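Local structure of cupin type-2 domain-containing protein (Klebsiella pneumoniae subsp. pneumoniae MGH 78578, 3H8U) at residues F15-D18 / E19-P23. The protein is of unknown function but, as a small cupin with a double-stranded beta-helix fold, probably binds a metal ion. Sequence-based numbering, arbitrary orientation.
Sequences FSVD and EYVRP
Y20 brings its hydroxyl to the edge of the F15 ring, near the ring plane, with OH 3.4 Å from F15 CD2. The two rings cross without stacking. At the edge of the Y20 ring, also in its plane, lie S16 O and a water, and S16 O is 3.5 Å from Y20 CD1. Both aromatic side chains also pack on V33, which suits their large apolar surfaces, while the phenol carries a hydroxyl that meets the F15 edge. With CG anti to its carbonyl carbon (chi1 -75°), the tyrosine ring reaches back to F15. Next to the rings, the chain leaves strand 14-16 and makes a single turn, 17-20: E19 N donates to S16 O (2.9 Å), Y20 N to V17 O, and V21 N more weakly to V17 O. The turn links strand 14-16 to the chain running on to strand 31-35 of this subunit's double-stranded beta-helix, the cupin fold. F15 and S16 pair antiparallel with a strand of the second subunit, continuing the sheet across the dimer interface, where, in this conformer, the small S16 OG hydrogen-bonds D87 OD1 of that subunit. V17 CG1 meets V21 CG2 at 3.9 Å; these compact branched side chains fit against V43 and I108 of the sheet. Outside, E19 extends its carboxylate so that OE1 accepts from a water (2.7 Å) that in turn accepts from S16 N; a second water donates to both D18 O and V21 O. Long enough to fold back on the turn, R22 grips E19 O with NH1 (2.9 Å) and NH2, the acceptor lying in the guanidinium plane, and NH1 also donates to V21 O at 2.9 Å.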
loop_
_atom_site.group_PDB
_atom_site.type_symbol
_atom_site.label_atom_id
_atom_site.label_comp_id
_atom_site.label_asym_id
_atom_site.label_seq_id
_atom_site.Cartn_x
_atom_site.Cartn_y
_atom_site.Cartn_z
ATOM N N PHE A 15 4.686 -7.292 7.740
ATOM C CA PHE A 15 5.105 -6.211 8.593
ATOM C C PHE A 15 3.843 -5.545 9.146
ATOM O O PHE A 15 2.959 -5.113 8.400
ATOM C CB PHE A 15 5.920 -5.180 7.811
ATOM C CG PHE A 15 7.086 -5.756 7.077
ATOM C CD1 PHE A 15 6.919 -6.364 5.849
ATOM C CD2 PHE A 15 8.361 -5.695 7.606
ATOM C CE1 PHE A 15 8.030 -6.925 5.137
ATOM C CE2 PHE A 15 9.482 -6.260 6.900
ATOM C CZ PHE A 15 9.297 -6.867 5.679
ATOM N N SER A 16 3.776 -5.462 10.454
ATOM C CA SER A 16 2.636 -4.840 11.094
ATOM C C SER A 16 2.849 -3.337 11.183
ATOM O O SER A 16 3.801 -2.854 11.768
ATOM C CB SER A 16 2.383 -5.467 12.453
ATOM O OG SER A 16 1.913 -6.790 12.251
ATOM N N VAL A 17 1.942 -2.590 10.563
ATOM C CA VAL A 17 2.032 -1.127 10.606
ATOM C C VAL A 17 2.254 -0.597 12.030
ATOM O O VAL A 17 3.116 0.266 12.239
ATOM C CB VAL A 17 0.793 -0.452 9.925
ATOM C CG1 VAL A 17 0.689 1.025 10.270
ATOM C CG2 VAL A 17 0.868 -0.587 8.435
ATOM N N ASP A 18 1.500 -1.097 13.008
ATOM C CA ASP A 18 1.655 -0.641 14.386
ATOM C C ASP A 18 3.084 -0.752 14.967
ATOM O O ASP A 18 3.472 0.040 15.831
ATOM C CB ASP A 18 0.597 -1.265 15.326
ATOM C CG ASP A 18 0.747 -2.786 15.551
ATOM O OD1 ASP A 18 1.635 -3.457 14.976
ATOM O OD2 ASP A 18 -0.087 -3.340 16.317
ATOM N N GLU A 19 3.846 -1.737 14.494
ATOM C CA GLU A 19 5.224 -1.916 14.939
ATOM C C GLU A 19 6.176 -0.900 14.351
ATOM O O GLU A 19 7.221 -0.701 14.928
ATOM C CB GLU A 19 5.731 -3.311 14.623
ATOM C CG GLU A 19 5.048 -4.324 15.469
ATOM C CD GLU A 19 5.654 -5.698 15.362
ATOM O OE1 GLU A 19 6.606 -5.878 14.574
ATOM O OE2 GLU A 19 5.193 -6.552 16.153
ATOM N N TYR A 20 5.777 -0.236 13.270
ATOM C CA TYR A 20 6.595 0.759 12.560
ATOM C C TYR A 20 6.117 2.208 12.760
ATOM O O TYR A 20 6.774 3.159 12.341
ATOM C CB TYR A 20 6.626 0.410 11.068
ATOM C CG TYR A 20 7.532 -0.770 10.788
ATOM C CD1 TYR A 20 7.075 -2.082 10.995
ATOM C CD2 TYR A 20 8.837 -0.591 10.382
ATOM C CE1 TYR A 20 7.898 -3.166 10.803
ATOM C CE2 TYR A 20 9.672 -1.691 10.179
ATOM C CZ TYR A 20 9.181 -2.964 10.392
ATOM O OH TYR A 20 9.962 -4.048 10.157
ATOM N N VAL A 21 4.956 2.376 13.359
ATOM C CA VAL A 21 4.479 3.704 13.713
ATOM C C VAL A 21 5.442 4.364 14.713
ATOM O O VAL A 21 5.768 3.814 15.785
ATOM C CB VAL A 21 2.979 3.654 14.215
ATOM C CG1 VAL A 21 2.610 4.889 14.934
ATOM C CG2 VAL A 21 2.017 3.471 13.043
ATOM N N ARG A 22 5.882 5.571 14.364
ATOM C CA ARG A 22 6.798 6.371 15.172
ATOM C C ARG A 22 6.217 7.793 15.378
ATOM O O ARG A 22 6.560 8.709 14.635
ATOM C CB ARG A 22 8.161 6.454 14.471
ATOM C CG ARG A 22 8.868 5.083 14.373
ATOM C CD ARG A 22 9.265 4.535 15.741
ATOM N NE ARG A 22 9.949 3.234 15.610
ATOM C CZ ARG A 22 9.328 2.056 15.562
ATOM N NH1 ARG A 22 8.019 1.962 15.740
ATOM N NH2 ARG A 22 10.030 0.945 15.387
ATOM N N PRO A 23 5.298 7.950 16.350
ATOM C CA PRO A 23 4.686 9.257 16.612
ATOM C C PRO A 23 5.766 10.202 17.044
ATOM O O PRO A 23 6.703 9.790 17.758
ATOM C CB PRO A 23 3.721 8.992 17.778
ATOM C CG PRO A 23 3.517 7.515 17.776
ATOM C CD PRO A 23 4.796 6.917 17.267
HETATM O O HOH W 1 6.158 -6.375 12.001
HETATM O O HOH W 2 4.619 1.867 17.195
#